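Local coordinates for protein alanine racemase (Enterococcus faecalis, PDB 3E5P) that is a two-chain, pyridoxal-5'-phosphate-bound enzyme of the alanine racemase family, pairing a TIM-type barrel domain with a beta-rich C-terminal domain, at residues T9-D14 and Q364-E369; L102-A107 and T125-H130; T120-T125 and S157-L162. The protein carries 1 engineered substitution. One frame throughout, in Å; residues are numbered along the deposited sequence.

Contact 1 of 3, residues T9-D14 and Q364-E369; sequences TRLHID and QRIPRE
The guanidinium of Arg10 has Pro367 over one face and Glu369 at its edge. On the face, Pro367 CB lies 3.7 Å from Arg10 NE, the two side chains crossing at about a right angle. At the edge, Glu369 OE2 lies in the guanidinium plane, 3.6 Å from Arg10 NH1 in a salt bridge, although the carboxylate is turned 82° away from that plane; the aliphatic part of Arg10 is modelled too close to this carboxylate for finer detail to be trusted. Arg10 CG points away from the backbone N (chi1 -158°), and bends at chi2 and chi3 then fold the chain back over the proline. NE donates to Thr9 O and NH2 to Trp5 O, which helps to fix the rotation of the group. The second guanidinium, of Arg368, carries Leu11 CD1 on one face, with Gln364 N at its edge, and its NH2 reaches Gly45 O and Phe362 O. The His12 ring, with Arg10 CG over one face toward its rim, runs beside Glu369, pointing the same way, with OE1 approaching obliquely and without a hydrogen bond.

Between these groups the backbones pair as parallel strands. Leu11 N donates to Pro367 O (2.9 Å), Glu369 N to Leu11 O (2.8 Å) and Ile13 N to Glu369 O (2.7 Å). Leu11 and Arg368 consequently share one face of the sheet, and His12 and Glu369 the other. On the Leu11 side, Ile366 CG2 packs 3.6 Å from Leu11 CG, while Ile13 CD1 rests on Arg368 CG.

Strand 10-13 is thus held between two partners of a mixed sheet: strand 368-370, one of its two outermost strands within the chain, on one side, and antiparallel strand 247-252 on the other, through Thr250 and Arg248. Just beyond, Asp14 N-caps helix 15-28 by accepting from Ala17 N.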
loop_
_atom_site.group_PDB
_atom_site.type_symbol
_atom_site.label_atom_id
_atom_site.label_comp_id
_atom_site.label_asym_id
_atom_site.label_seq_id
_atom_site.Cartn_x
_atom_site.Cartn_y
_atom_site.Cartn_z
ATOM N N THR C 9 -14.390 -6.436 5.525
ATOM C CA THR C 9 -12.953 -6.469 5.810
ATOM C C THR C 9 -12.568 -5.382 6.816
ATOM O O THR C 9 -12.966 -4.223 6.666
ATOM C CB THR C 9 -12.173 -6.251 4.548
ATOM O OG1 THR C 9 -12.644 -7.160 3.555
ATOM C CG2 THR C 9 -10.706 -6.478 4.790
ATOM N N ARG C 10 -11.774 -5.734 7.824
ATOM C CA ARG C 10 -11.420 -4.742 8.838
ATOM C C ARG C 10 -10.107 -5.008 9.586
ATOM O O ARG C 10 -9.722 -6.161 9.792
ATOM C CB ARG C 10 -12.573 -4.643 9.843
ATOM C CG ARG C 10 -12.619 -3.348 10.618
ATOM C CD ARG C 10 -13.985 -2.668 10.491
ATOM N NE ARG C 10 -14.426 -2.590 9.106
ATOM C CZ ARG C 10 -15.606 -2.118 8.723
ATOM N NH1 ARG C 10 -16.466 -1.672 9.621
ATOM N NH2 ARG C 10 -15.933 -2.110 7.443
ATOM N N LEU C 11 -9.434 -3.928 9.983
ATOM C CA LEU C 11 -8.180 -3.987 10.733
ATOM C C LEU C 11 -8.453 -3.585 12.186
ATOM O O LEU C 11 -8.833 -2.451 12.453
ATOM C CB LEU C 11 -7.150 -3.016 10.134
ATOM C CG LEU C 11 -6.233 -3.434 8.973
ATOM C CD1 LEU C 11 -5.689 -2.211 8.286
ATOM C CD2 LEU C 11 -5.093 -4.288 9.485
ATOM N N HIS C 12 -8.269 -4.498 13.129
ATOM C CA HIS C 12 -8.501 -4.159 14.532
ATOM C C HIS C 12 -7.191 -3.878 15.256
ATOM O O HIS C 12 -6.300 -4.736 15.307
ATOM C CB HIS C 12 -9.226 -5.293 15.255
ATOM C CG HIS C 12 -10.476 -5.744 14.571
ATOM N ND1 HIS C 12 -10.473 -6.683 13.559
ATOM C CD2 HIS C 12 -11.769 -5.381 14.747
ATOM C CE1 HIS C 12 -11.712 -6.882 13.144
ATOM N NE2 HIS C 12 -12.518 -6.104 13.849
ATOM N N ILE C 13 -7.075 -2.679 15.813
ATOM C CA ILE C 13 -5.867 -2.295 16.534
ATOM C C ILE C 13 -6.095 -2.257 18.039
ATOM O O ILE C 13 -6.794 -1.383 18.547
ATOM C CB ILE C 13 -5.344 -0.903 16.087
ATOM C CG1 ILE C 13 -4.759 -0.975 14.677
ATOM C CG2 ILE C 13 -4.244 -0.439 17.019
ATOM C CD1 ILE C 13 -5.729 -1.415 13.635
ATOM N N ASP C 14 -5.503 -3.217 18.741
ATOM C CA ASP C 14 -5.591 -3.309 20.195
ATOM C C ASP C 14 -4.627 -2.281 20.805
ATOM O O ASP C 14 -3.432 -2.550 20.975
ATOM C CB ASP C 14 -5.208 -4.723 20.650
ATOM C CG ASP C 14 -5.086 -4.846 22.154
ATOM O OD1 ASP C 14 -5.087 -3.807 22.844
ATOM O OD2 ASP C 14 -4.977 -5.988 22.655
ATOM N N GLN C 364 -5.314 1.965 2.964
ATOM C CA GLN C 364 -6.169 2.773 3.825
ATOM C C GLN C 364 -7.614 2.401 3.524
ATOM O O GLN C 364 -8.530 2.759 4.262
ATOM C CB GLN C 364 -5.957 4.261 3.565
ATOM C CG GLN C 364 -6.268 5.123 4.778
ATOM C CD GLN C 364 -5.288 4.885 5.919
ATOM O OE1 GLN C 364 -5.631 5.023 7.096
ATOM N NE2 GLN C 364 -4.061 4.533 5.573
ATOM N N ARG C 365 -7.805 1.678 2.427
ATOM C CA ARG C 365 -9.130 1.226 2.026
ATOM C C ARG C 365 -9.673 0.265 3.082
ATOM O O ARG C 365 -10.869 -0.024 3.111
ATOM C CB ARG C 365 -9.065 0.526 0.666
ATOM C CG ARG C 365 -10.408 0.397 -0.020
ATOM C CD ARG C 365 -10.299 -0.129 -1.460
ATOM N NE ARG C 365 -9.910 -1.539 -1.538
ATOM C CZ ARG C 365 -10.035 -2.287 -2.631
ATOM N NH1 ARG C 365 -10.537 -1.768 -3.744
ATOM N NH2 ARG C 365 -9.674 -3.560 -2.607
ATOM N N ILE C 366 -8.797 -0.240 3.950
ATOM C CA ILE C 366 -9.254 -1.140 5.002
ATOM C C ILE C 366 -9.433 -0.329 6.269
ATOM O O ILE C 366 -8.461 0.187 6.812
ATOM C CB ILE C 366 -8.245 -2.243 5.347
ATOM C CG1 ILE C 366 -7.945 -3.109 4.134
ATOM C CG2 ILE C 366 -8.802 -3.101 6.457
ATOM C CD1 ILE C 366 -7.052 -4.303 4.462
ATOM N N PRO C 367 -10.677 -0.209 6.760
ATOM C CA PRO C 367 -10.982 0.545 7.979
ATOM C C PRO C 367 -10.265 -0.021 9.212
ATOM O O PRO C 367 -10.253 -1.237 9.435
ATOM C CB PRO C 367 -12.500 0.392 8.116
ATOM C CG PRO C 367 -12.960 0.222 6.729
ATOM C CD PRO C 367 -11.914 -0.698 6.130
ATOM N N ARG C 368 -9.676 0.863 10.007
ATOM C CA ARG C 368 -9.012 0.454 11.233
ATOM C C ARG C 368 -9.894 0.816 12.424
ATOM O O ARG C 368 -10.390 1.940 12.512
ATOM C CB ARG C 368 -7.676 1.165 11.398
ATOM C CG ARG C 368 -6.515 0.507 10.731
ATOM C CD ARG C 368 -6.316 0.979 9.315
ATOM N NE ARG C 368 -4.929 0.754 8.928
ATOM C CZ ARG C 368 -4.464 0.908 7.699
ATOM N NH1 ARG C 368 -5.278 1.294 6.731
ATOM N NH2 ARG C 368 -3.189 0.656 7.435
ATOM N N GLU C 369 -10.084 -0.128 13.341
ATOM C CA GLU C 369 -10.889 0.116 14.531
ATOM C C GLU C 369 -10.036 -0.100 15.771
ATOM O O GLU C 369 -9.307 -1.091 15.878
ATOM C CB GLU C 369 -12.085 -0.825 14.569
ATOM C CG GLU C 369 -12.863 -0.862 13.283
ATOM C CD GLU C 369 -14.022 -1.821 13.355
ATOM O OE1 GLU C 369 -13.818 -2.959 13.831
ATOM O OE2 GLU C 369 -15.133 -1.447 12.923
#

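Contact 2 of 3, residues L102-A107 and T125-H130; sequences LSVTVA and TPLRVH
Val104 and Leu127 meet at about a right angle, Val104 CG2 coming within 3.7 Å of Leu127 CD2. Further along, Val106 CG2 lies over Val129 CB at 3.7 Å with the two side chains inclined to each other. Trp111 of helix 109-116 packs on Val104, Val106 and Leu127. Val104 CG2 is available to Leu127 because it is the branch set between the backbone N and the carbonyl carbon.

The polar side chains lie differently. Arg128 stretches out in an extended chain past Ser103, whose OG sits 3.3 Å from Arg128 CD and close to the guanidinium plane. A water donates to Ser103 OG (2.9 Å) and accepts a weak bond from Arg128 NH1, bridging the pair. Their principal partners are outside the two segments: Asp101 forms a salt bridge with Arg128 NE, while Glu164 OE1 is hydrogen-bonded to both Ser103 OG and His130 NE2. With His203 on ND1, the buried His130 ring has both nitrogens satisfied.

Three backbone bonds set the parallel register: Val104 N to Arg128 O (3.0 Å), His130 N to Val104 O (2.7 Å) and Val106 N to His130 O (2.8 Å). Strands 103-106 and 127-132, joined through helix 109-116, make a beta-alpha-beta crossover of the eight-stranded TIM barrel, Val104 and Val106 packing on the helix with Val129 on the same face of the sheet, and Thr105 and His130 facing the barrel interior.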
loop_
_atom_site.group_PDB
_atom_site.type_symbol
_atom_site.label_atom_id
_atom_site.label_comp_id
_atom_site.label_asym_id
_atom_site.label_seq_id
_atom_site.Cartn_x
_atom_site.Cartn_y
_atom_site.Cartn_z
ATOM N N LEU C 102 9.068 21.905 16.089
ATOM C CA LEU C 102 9.436 20.523 15.827
ATOM C C LEU C 102 10.939 20.405 15.872
ATOM O O LEU C 102 11.641 21.366 15.586
ATOM C CB LEU C 102 8.969 20.123 14.435
ATOM C CG LEU C 102 7.512 20.417 14.127
ATOM C CD1 LEU C 102 7.211 20.052 12.687
ATOM C CD2 LEU C 102 6.653 19.638 15.082
ATOM N N SER C 103 11.435 19.225 16.213
ATOM C CA SER C 103 12.874 18.996 16.272
ATOM C C SER C 103 13.325 18.269 14.999
ATOM O O SER C 103 12.786 17.210 14.672
ATOM C CB SER C 103 13.217 18.136 17.488
ATOM O OG SER C 103 12.613 18.631 18.661
ATOM N N VAL C 104 14.309 18.826 14.291
ATOM C CA VAL C 104 14.812 18.199 13.059
ATOM C C VAL C 104 16.213 17.626 13.189
ATOM O O VAL C 104 17.009 18.073 14.028
ATOM C CB VAL C 104 14.864 19.180 11.869
ATOM C CG1 VAL C 104 13.476 19.576 11.470
ATOM C CG2 VAL C 104 15.699 20.394 12.230
ATOM N N THR C 105 16.514 16.639 12.351
ATOM C CA THR C 105 17.834 16.048 12.382
ATOM C C THR C 105 18.642 16.787 11.326
ATOM O O THR C 105 18.107 17.193 10.296
ATOM C CB THR C 105 17.808 14.523 12.080
ATOM O OG1 THR C 105 17.942 14.292 10.677
ATOM C CG2 THR C 105 16.508 13.922 12.532
ATOM N N VAL C 106 19.924 16.983 11.603
ATOM C CA VAL C 106 20.811 17.671 10.681
ATOM C C VAL C 106 21.924 16.708 10.300
ATOM O O VAL C 106 22.438 15.977 11.152
ATOM C CB VAL C 106 21.421 18.933 11.328
ATOM C CG1 VAL C 106 22.362 19.615 10.354
ATOM C CG2 VAL C 106 20.309 19.883 11.751
ATOM N N ALA C 107 22.299 16.715 9.024
ATOM C CA ALA C 107 23.340 15.819 8.539
ATOM C C ALA C 107 24.503 16.519 7.846
ATOM O O ALA C 107 25.486 15.873 7.486
ATOM C CB ALA C 107 22.731 14.805 7.604
ATOM N N THR C 125 12.406 31.761 19.350
ATOM C CA THR C 125 11.979 30.424 18.984
ATOM C C THR C 125 13.155 29.703 18.352
ATOM O O THR C 125 13.175 29.470 17.156
ATOM C CB THR C 125 10.815 30.475 17.974
ATOM O OG1 THR C 125 9.825 31.407 18.434
ATOM C CG2 THR C 125 10.163 29.104 17.844
ATOM N N PRO C 126 14.163 29.353 19.155
ATOM C CA PRO C 126 15.309 28.656 18.569
ATOM C C PRO C 126 14.883 27.346 17.909
ATOM O O PRO C 126 13.904 26.729 18.321
ATOM C CB PRO C 126 16.238 28.452 19.768
ATOM C CG PRO C 126 15.282 28.312 20.903
ATOM C CD PRO C 126 14.272 29.402 20.622
ATOM N N LEU C 127 15.613 26.947 16.873
ATOM C CA LEU C 127 15.332 25.720 16.132
ATOM C C LEU C 127 16.010 24.559 16.848
ATOM O O LEU C 127 17.231 24.569 17.024
ATOM C CB LEU C 127 15.894 25.835 14.713
ATOM C CG LEU C 127 15.276 25.007 13.589
ATOM C CD1 LEU C 127 16.196 25.073 12.389
ATOM C CD2 LEU C 127 15.071 23.579 14.018
ATOM N N ARG C 128 15.217 23.574 17.270
ATOM C CA ARG C 128 15.742 22.394 17.967
ATOM C C ARG C 128 16.313 21.425 16.940
ATOM O O ARG C 128 15.560 20.817 16.178
ATOM C CB ARG C 128 14.638 21.658 18.723
ATOM C CG ARG C 128 13.829 22.459 19.717
ATOM C CD ARG C 128 12.662 21.600 20.178
ATOM N NE ARG C 128 11.896 22.198 21.257
ATOM C CZ ARG C 128 10.858 21.608 21.845
ATOM N NH1 ARG C 128 10.465 20.400 21.452
ATOM N NH2 ARG C 128 10.206 22.229 22.825
ATOM N N VAL C 129 17.631 21.266 16.929
ATOM C CA VAL C 129 18.249 20.363 15.974
ATOM C C VAL C 129 18.999 19.201 16.618
ATOM O O VAL C 129 19.683 19.367 17.625
ATOM C CB VAL C 129 19.227 21.124 15.045
ATOM C CG1 VAL C 129 18.678 22.515 14.754
ATOM C CG2 VAL C 129 20.611 21.201 15.678
ATOM N N HIS C 130 18.844 18.015 16.040
ATOM C CA HIS C 130 19.549 16.824 16.517
ATOM C C HIS C 130 20.526 16.472 15.400
ATOM O O HIS C 130 20.117 16.268 14.264
ATOM C CB HIS C 130 18.591 15.638 16.744
ATOM C CG HIS C 130 17.695 15.789 17.935
ATOM N ND1 HIS C 130 17.411 14.740 18.788
ATOM C CD2 HIS C 130 16.999 16.855 18.403
ATOM C CE1 HIS C 130 16.582 15.155 19.729
ATOM N NE2 HIS C 130 16.316 16.434 19.519
HETATM O O HOH W 1 9.796 19.063 19.233
#

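Contact 3 of 3, residues T120-T125 and S157-L162; sequences TPESNT and SHKEFL
The buried Glu160 side chain lies against the backbone of residues 120-122 and forms the tight half of the contact, although its closest approaches, to the Thr120 and Pro121 oxygens, are too short to be credible. Its CG stands beside the backbone N, and a bend at chi2 (67°) curls the carboxylate back toward the 120-125 loop. OE2 ends near Glu122 CA, but the exact placement of the carboxylate is doubtful.

The solvent side is much looser. There Glu122 and Lys159 run across one another at a slant, Glu122 reaching over in an extended chain. Its OE1 lies beside the aliphatic part of the lysine, 3.1 Å from Lys159 CE, whereas Lys159 NZ is 3.8 Å from the same OE1, a long salt bridge between exposed groups. The turn of the lysine chain at chi4 (70°) leaves CD and CE nearer to OE1 than NZ is, and the charged pair meets only loosely. Glu122 also touches a crystal neighbour, which may influence where its side chain lies.

Local turns shape both segments. In the 120-125 loop, Thr125 N donates to Ser123 OG, closing an ST turn, and Thr125 OG1 donates to Asn124 OD1 at 2.8 Å in the plane of that carbonyl. In the 157-162 segment, a type I beta turn from His158 to Phe161, with Phe161 N hydrogen-bonded to His158 O at 2.7 Å, presents Lys159 and Glu160 to the loop.

The contact brings together two connections at one end of the barrel: the loop from helix 109-116 to strand 127-132, and the turn from helix 146-156 into strand 161-167. Leu116 and Leu119 pack on Glu160, and Phe161 inserts among Leu112, Ala115, Phe154 and Val155 of the two helices.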
loop_
_atom_site.group_PDB
_atom_site.type_symbol
_atom_site.label_atom_id
_atom_site.label_comp_id
_atom_site.label_asym_id
_atom_site.label_seq_id
_atom_site.Cartn_x
_atom_site.Cartn_y
_atom_site.Cartn_z
ATOM N N THR C 120 15.430 34.236 12.126
ATOM C CA THR C 120 15.491 35.509 12.834
ATOM C C THR C 120 16.857 35.714 13.482
ATOM O O THR C 120 17.474 34.764 13.964
ATOM C CB THR C 120 14.382 35.587 13.899
ATOM O OG1 THR C 120 13.113 35.772 13.259
ATOM C CG2 THR C 120 14.537 36.847 14.737
ATOM N N PRO C 121 17.251 37.185 13.464
ATOM C CA PRO C 121 18.564 37.514 14.028
ATOM C C PRO C 121 18.764 36.887 15.404
ATOM O O PRO C 121 19.860 36.422 15.717
ATOM C CB PRO C 121 18.516 39.038 14.147
ATOM C CG PRO C 121 17.575 39.464 13.076
ATOM C CD PRO C 121 16.536 38.382 12.988
ATOM N N GLU C 122 17.778 36.650 16.238
ATOM C CA GLU C 122 17.893 36.267 17.640
ATOM C C GLU C 122 16.715 35.516 18.252
ATOM O O GLU C 122 16.461 35.614 19.452
ATOM C CB GLU C 122 18.328 37.463 18.488
ATOM C CG GLU C 122 19.056 37.085 19.768
ATOM C CD GLU C 122 19.849 38.239 20.350
ATOM O OE1 GLU C 122 20.585 38.018 21.335
ATOM O OE2 GLU C 122 19.736 39.365 19.824
ATOM N N SER C 123 16.000 34.767 17.419
ATOM C CA SER C 123 14.597 34.410 17.589
ATOM C C SER C 123 14.308 33.976 19.023
ATOM O O SER C 123 15.191 33.480 19.721
ATOM C CB SER C 123 14.206 33.296 16.615
ATOM O OG SER C 123 13.043 32.617 17.055
ATOM N N ASN C 124 13.065 34.166 19.454
ATOM C CA ASN C 124 12.630 33.701 20.761
ATOM C C ASN C 124 12.111 32.290 20.528
ATOM O O ASN C 124 11.452 31.705 21.373
ATOM C CB ASN C 124 11.506 34.586 21.302
ATOM C CG ASN C 124 10.439 34.850 20.273
ATOM O OD1 ASN C 124 9.986 33.933 19.593
ATOM N ND2 ASN C 124 10.025 36.103 20.153
ATOM N N THR C 125 12.406 31.761 19.350
ATOM C CA THR C 125 11.979 30.424 18.984
ATOM C C THR C 125 13.155 29.703 18.352
ATOM O O THR C 125 13.175 29.470 17.156
ATOM C CB THR C 125 10.815 30.475 17.974
ATOM O OG1 THR C 125 9.825 31.407 18.434
ATOM C CG2 THR C 125 10.163 29.104 17.844
ATOM N N SER C 157 27.207 28.444 18.154
ATOM C CA SER C 157 27.677 29.777 17.809
ATOM C C SER C 157 26.514 30.645 17.357
ATOM O O SER C 157 26.720 31.768 16.905
ATOM C CB SER C 157 28.705 29.706 16.676
ATOM O OG SER C 157 29.879 29.026 17.073
ATOM N N HIS C 158 25.291 30.132 17.478
ATOM C CA HIS C 158 24.121 30.887 17.038
ATOM C C HIS C 158 22.845 30.669 17.853
ATOM O O HIS C 158 22.218 29.614 17.782
ATOM C CB HIS C 158 23.865 30.581 15.562
ATOM C CG HIS C 158 25.056 30.830 14.690
ATOM N ND1 HIS C 158 25.528 32.098 14.419
ATOM C CD2 HIS C 158 25.903 29.974 14.071
ATOM C CE1 HIS C 158 26.612 32.011 13.670
ATOM N NE2 HIS C 158 26.862 30.734 13.445
ATOM N N LYS C 159 22.466 31.696 18.610
ATOM C CA LYS C 159 21.276 31.668 19.458
ATOM C C LYS C 159 20.058 31.233 18.660
ATOM O O LYS C 159 19.069 30.778 19.232
ATOM C CB LYS C 159 20.997 33.060 20.039
ATOM C CG LYS C 159 22.228 33.886 20.388
ATOM C CD LYS C 159 21.838 35.310 20.817
ATOM C CE LYS C 159 23.063 36.224 21.011
ATOM N NZ LYS C 159 23.751 36.562 19.724
ATOM N N GLU C 160 20.119 31.395 17.342
ATOM C CA GLU C 160 19.000 31.024 16.478
ATOM C C GLU C 160 18.765 29.525 16.570
ATOM O O GLU C 160 17.665 29.038 16.326
ATOM C CB GLU C 160 19.294 31.404 15.027
ATOM C CG GLU C 160 19.397 32.903 14.764
ATOM C CD GLU C 160 20.592 33.547 15.439
ATOM O OE1 GLU C 160 21.727 33.330 14.964
ATOM O OE2 GLU C 160 20.397 34.269 16.441
ATOM N N PHE C 161 19.821 28.802 16.924
ATOM C CA PHE C 161 19.758 27.359 17.060
ATOM C C PHE C 161 19.697 26.929 18.521
ATOM O O PHE C 161 19.880 27.731 19.443
ATOM C CB PHE C 161 20.979 26.697 16.406
ATOM C CG PHE C 161 20.993 26.778 14.904
ATOM C CD1 PHE C 161 19.942 26.252 14.153
ATOM C CD2 PHE C 161 22.072 27.357 14.237
ATOM C CE1 PHE C 161 19.969 26.303 12.762
ATOM C CE2 PHE C 161 22.106 27.412 12.842
ATOM C CZ PHE C 161 21.056 26.885 12.105
ATOM N N LEU C 162 19.442 25.642 18.703
ATOM C CA LEU C 162 19.358 25.021 20.008
ATOM C C LEU C 162 19.520 23.556 19.699
ATOM O O LEU C 162 18.656 22.971 19.052
ATOM C CB LEU C 162 17.989 25.282 20.627
ATOM C CG LEU C 162 17.643 24.625 21.968
ATOM C CD1 LEU C 162 17.312 23.163 21.761
ATOM C CD2 LEU C 162 18.794 24.810 22.955
#

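Contacts 2 and 3 are neighbours in the barrel domain, their centres 11 Å apart. They share Thr125 and meet along adjoining strands 127-132 and 161-167, where Val129 N lies 2.9 Å from Leu162 O and Leu127 N 3.0 Å from Glu160 O, both probable hydrogen bonds. Contact 1 belongs to the separate mixed sheet, its centre about 34 Å from that of contact 2 and about 44 Å from that of contact 3; it joins residues near the two chain ends, so both other contacts fall within the intervening sequence. In contact 2 the Thr105 side chain is about 8 Å from a bound pyridoxal-5'-phosphate, whereas contact 3 lies at the surface.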